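Local atomic coordinates of glycolipid-binding domain-containing protein (Pseudomonas aeruginosa, PDB entry 2H1T), a protein that is of unknown function but may bind glycolipids and take part in their metabolism. Residues W54-H59 with T113-R118. Numbering follows the deposited sequence.
Sequences WDADWH and TFPIRR
Trp-58 lays one face of its indole against Arg-117, joining the turn between antiparallel strands 45-54 and 60-69 to the short helix 113-119, whose side chains pack on strands 102-106 and 126-135 of the mixed sheet. The turn is a type I beta turn from Asp-55 to Trp-58. The short carboxylate of Asp-55 suits its start: OD1 accepts from Asp-57 N, an Asx turn, and also from His-59 N, the two donors arriving from opposite faces of the carboxylate plane.

Arg-117 can be followed outward. Its CB sits 3.6 Å from the centroid of the five-membered ring of Trp-58, a CH-pi contact; CG passes over the CD2-CE2 bond; then bends at chi2 and chi3 bring CZ to 3.5 Å from Trp-58 CZ2. The planes remain 46° apart, so the guanidinium is tilted rather than stacked, and NH1 bonds to the carbonyl O of Gln-175. A long chain with an apolar stem and a polar end suits this partly exposed site.

The broad indole of Trp-58 also offers its opposite face to Trp-54 NE1 and its edge to Phe-114 CD1. Phe-114, an apolar ring for a buried place, turns its own edge to the face of Trp-54, T-shaped with planes at 76°; the three form an aromatic cluster.

Beyond it, Arg-118 lays CD over the His-59 imidazole and salt-bridges Asp-102 through NH2. One water donates to both Asp-57 O (2.8 Å) and Arg-118 O (2.6 Å).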
ATOM      1  N   TRP A  54      22.805  -2.448  13.351  1.00 13.63           N
ATOM      2  CA  TRP A  54      23.404  -1.717  14.497  1.00 14.78           C
ATOM      3  C   TRP A  54      24.500  -2.542  15.121  1.00 15.79           C
ATOM      4  O   TRP A  54      24.666  -3.705  14.746  1.00 15.23           O
ATOM      5  CB  TRP A  54      22.338  -1.394  15.533  1.00 16.94           C
ATOM      6  CG  TRP A  54      21.514  -2.543  15.951  1.00 15.06           C
ATOM      7  CD1 TRP A  54      21.735  -3.359  17.014  1.00 16.87           C
ATOM      8  CD2 TRP A  54      20.314  -3.021  15.312  1.00 14.99           C
ATOM      9  NE1 TRP A  54      20.753  -4.313  17.089  1.00 16.13           N
ATOM     10  CE2 TRP A  54      19.850  -4.112  16.079  1.00 17.11           C
ATOM     11  CE3 TRP A  54      19.532  -2.571  14.226  1.00 15.24           C
ATOM     12  CZ2 TRP A  54      18.682  -4.808  15.763  1.00 16.11           C
ATOM     13  CZ3 TRP A  54      18.348  -3.256  13.923  1.00 15.77           C
ATOM     14  CH2 TRP A  54      17.955  -4.386  14.670  1.00 14.94           C
ATOM     15  N   ASP A  55      25.275  -1.941  16.030  1.00 15.86           N
ATOM     16  CA  ASP A  55      26.341  -2.668  16.710  1.00 18.27           C
ATOM     17  C   ASP A  55      25.898  -3.343  18.011  1.00 18.05           C
ATOM     18  O   ASP A  55      24.709  -3.345  18.347  1.00 18.52           O
ATOM     19  CB  ASP A  55      27.551  -1.746  16.952  1.00 18.27           C
ATOM     20  CG  ASP A  55      27.275  -0.660  17.969  1.00 16.76           C
ATOM     21  OD1 ASP A  55      26.282  -0.734  18.739  1.00 17.10           O
ATOM     22  OD2 ASP A  55      28.094   0.268  18.023  1.00 18.72           O
ATOM     23  N   ALA A  56      26.867  -3.902  18.742  1.00 16.49           N
ATOM     24  CA  ALA A  56      26.571  -4.618  19.982  1.00 18.10           C
ATOM     25  C   ALA A  56      25.907  -3.724  21.002  1.00 18.91           C
ATOM     26  O   ALA A  56      25.277  -4.222  21.917  1.00 20.89           O
ATOM     27  CB  ALA A  56      27.858  -5.200  20.586  1.00 17.85           C
ATOM     28  N   ASP A  57      26.064  -2.405  20.865  1.00 16.85           N
ATOM     29  CA  ASP A  57      25.544  -1.485  21.843  1.00 17.98           C
ATOM     30  C   ASP A  57      24.301  -0.766  21.380  1.00 17.48           C
ATOM     31  O   ASP A  57      23.834   0.162  22.042  1.00 17.19           O
ATOM     32  CB  ASP A  57      26.637  -0.505  22.245  1.00 19.70           C
ATOM     33  CG  ASP A  57      27.811  -1.207  22.887  1.00 23.25           C
ATOM     34  OD1 ASP A  57      27.591  -2.015  23.808  1.00 23.52           O
ATOM     35  OD2 ASP A  57      28.956  -0.991  22.454  1.00 26.88           O
ATOM     36  N   TRP A  58      23.724  -1.279  20.287  1.00 18.37           N
ATOM     37  CA  TRP A  58      22.527  -0.732  19.657  1.00 18.17           C
ATOM     38  C   TRP A  58      22.732   0.659  19.047  1.00 18.32           C
ATOM     39  O   TRP A  58      21.765   1.403  18.896  1.00 19.74           O
ATOM     40  CB  TRP A  58      21.338  -0.770  20.633  1.00 19.37           C
ATOM     41  CG  TRP A  58      20.751  -2.121  20.766  1.00 19.01           C
ATOM     42  CD1 TRP A  58      21.223  -3.146  21.530  1.00 21.49           C
ATOM     43  CD2 TRP A  58      19.576  -2.617  20.106  1.00 17.13           C
ATOM     44  NE1 TRP A  58      20.406  -4.248  21.401  1.00 23.33           N
ATOM     45  CE2 TRP A  58      19.394  -3.953  20.524  1.00 23.17           C
ATOM     46  CE3 TRP A  58      18.662  -2.068  19.201  1.00 19.69           C
ATOM     47  CZ2 TRP A  58      18.334  -4.748  20.054  1.00 21.25           C
ATOM     48  CZ3 TRP A  58      17.627  -2.860  18.735  1.00 21.48           C
ATOM     49  CH2 TRP A  58      17.466  -4.180  19.175  1.00 21.57           C
ATOM     50  N   HIS A  59      23.982   1.001  18.708  1.00 15.68           N
ATOM     51  CA  HIS A  59      24.253   2.154  17.836  1.00 17.46           C
ATOM     52  C   HIS A  59      24.013   1.783  16.376  1.00 15.71           C
ATOM     53  O   HIS A  59      24.590   0.833  15.878  1.00 14.83           O
ATOM     54  CB  HIS A  59      25.684   2.634  17.960  1.00 16.98           C
ATOM     55  CG  HIS A  59      26.063   3.114  19.317  1.00 20.57           C
ATOM     56  ND1 HIS A  59      26.833   4.243  19.513  1.00 24.56           N
ATOM     57  CD2 HIS A  59      25.793   2.624  20.550  1.00 22.44           C
ATOM     58  CE1 HIS A  59      27.009   4.435  20.811  1.00 24.55           C
ATOM     59  NE2 HIS A  59      26.399   3.462  21.463  1.00 22.92           N
ATOM     60  N   THR A 113      12.836   1.760  19.980  1.00 14.49           N
ATOM     61  CA  THR A 113      13.642   0.739  20.640  1.00 14.37           C
ATOM     62  C   THR A 113      15.110   1.120  20.741  1.00 14.73           C
ATOM     63  O   THR A 113      15.757   0.814  21.737  1.00 13.99           O
ATOM     64  CB  THR A 113      13.462  -0.592  19.911  1.00 15.49           C
ATOM     65  OG1 THR A 113      12.102  -0.980  20.047  1.00 15.58           O
ATOM     66  CG2 THR A 113      14.335  -1.699  20.502  1.00 15.62           C
ATOM     67  N   PHE A 114      15.601   1.916  19.804  1.00 13.96           N
ATOM     68  CA  PHE A 114      17.038   2.243  19.784  1.00 14.41           C
ATOM     69  C   PHE A 114      17.483   3.004  21.009  1.00 14.26           C
ATOM     70  O   PHE A 114      18.390   2.518  21.696  1.00 13.65           O
ATOM     71  CB  PHE A 114      17.444   2.906  18.465  1.00 16.14           C
ATOM     72  CG  PHE A 114      17.393   1.940  17.305  1.00 19.49           C
ATOM     73  CD1 PHE A 114      18.375   0.950  17.168  1.00 19.59           C
ATOM     74  CD2 PHE A 114      16.336   1.940  16.415  1.00 20.10           C
ATOM     75  CE1 PHE A 114      18.341   0.026  16.126  1.00 17.06           C
ATOM     76  CE2 PHE A 114      16.281   0.989  15.376  1.00 21.39           C
ATOM     77  CZ  PHE A 114      17.265   0.029  15.245  1.00 18.85           C
ATOM     78  N   PRO A 115      16.874   4.190  21.291  1.00 12.85           N
ATOM     79  CA  PRO A 115      17.327   4.883  22.502  1.00 13.89           C
ATOM     80  C   PRO A 115      17.118   4.061  23.767  1.00 15.97           C
ATOM     81  O   PRO A 115      17.973   4.075  24.650  1.00 16.75           O
ATOM     82  CB  PRO A 115      16.512   6.176  22.511  1.00 16.05           C
ATOM     83  CG  PRO A 115      16.116   6.388  21.073  1.00 15.38           C
ATOM     84  CD  PRO A 115      15.908   4.990  20.533  1.00 12.77           C
ATOM     85  N   ILE A 116      16.016   3.304  23.820  1.00 15.39           N
ATOM     86  CA  ILE A 116      15.741   2.461  24.971  1.00 16.22           C
ATOM     87  C   ILE A 116      16.858   1.455  25.203  1.00 18.39           C
ATOM     88  O   ILE A 116      17.342   1.324  26.308  1.00 17.91           O
ATOM     89  CB  ILE A 116      14.376   1.778  24.849  1.00 17.96           C
ATOM     90  CG1 ILE A 116      13.283   2.842  25.001  1.00 19.06           C
ATOM     91  CG2 ILE A 116      14.143   0.739  25.967  1.00 16.86           C
ATOM     92  CD1 ILE A 116      11.943   2.404  24.430  1.00 16.18           C
ATOM     93  N   ARG A 117      17.268   0.763  24.149  1.00 15.50           N
ATOM     94  CA  ARG A 117      18.248  -0.304  24.289  1.00 15.43           C
ATOM     95  C   ARG A 117      19.629   0.278  24.409  1.00 15.35           C
ATOM     96  O   ARG A 117      20.473  -0.290  25.100  1.00 17.45           O
ATOM     97  CB  ARG A 117      18.180  -1.273  23.112  1.00 15.88           C
ATOM     98  CG  ARG A 117      16.938  -2.117  23.061  1.00 20.65           C
ATOM     99  CD  ARG A 117      16.904  -3.103  24.233  1.00 25.02           C
ATOM    100  NE  ARG A 117      17.878  -4.188  24.061  1.00 25.34           N
ATOM    101  CZ  ARG A 117      17.630  -5.347  23.440  1.00 28.67           C
ATOM    102  NH1 ARG A 117      16.438  -5.619  22.945  1.00 26.89           N
ATOM    103  NH2 ARG A 117      18.581  -6.258  23.314  1.00 30.96           N
ATOM    104  N   ARG A 118      19.882   1.375  23.706  1.00 16.13           N
ATOM    105  CA  ARG A 118      21.213   1.979  23.728  1.00 16.14           C
ATOM    106  C   ARG A 118      21.541   2.644  25.083  1.00 17.47           C
ATOM    107  O   ARG A 118      22.658   2.474  25.607  1.00 15.88           O
ATOM    108  CB  ARG A 118      21.386   2.993  22.571  1.00 17.70           C
ATOM    109  CG  ARG A 118      22.757   3.617  22.519  1.00 16.75           C
ATOM    110  CD  ARG A 118      22.958   4.492  21.310  1.00 16.88           C
ATOM    111  NE  ARG A 118      21.975   5.573  21.365  1.00 16.98           N
ATOM    112  CZ  ARG A 118      22.068   6.661  22.128  1.00 20.83           C
ATOM    113  NH1 ARG A 118      23.103   6.845  22.963  1.00 18.64           N
ATOM    114  NH2 ARG A 118      21.079   7.550  22.118  1.00 22.79           N
TER
HETATM  115  O   HOH W   1      24.599   1.041  24.620  1.00 24.95           O
HETATM  116  O   HOH W   2      25.418   5.284  24.052  1.00 30.05           O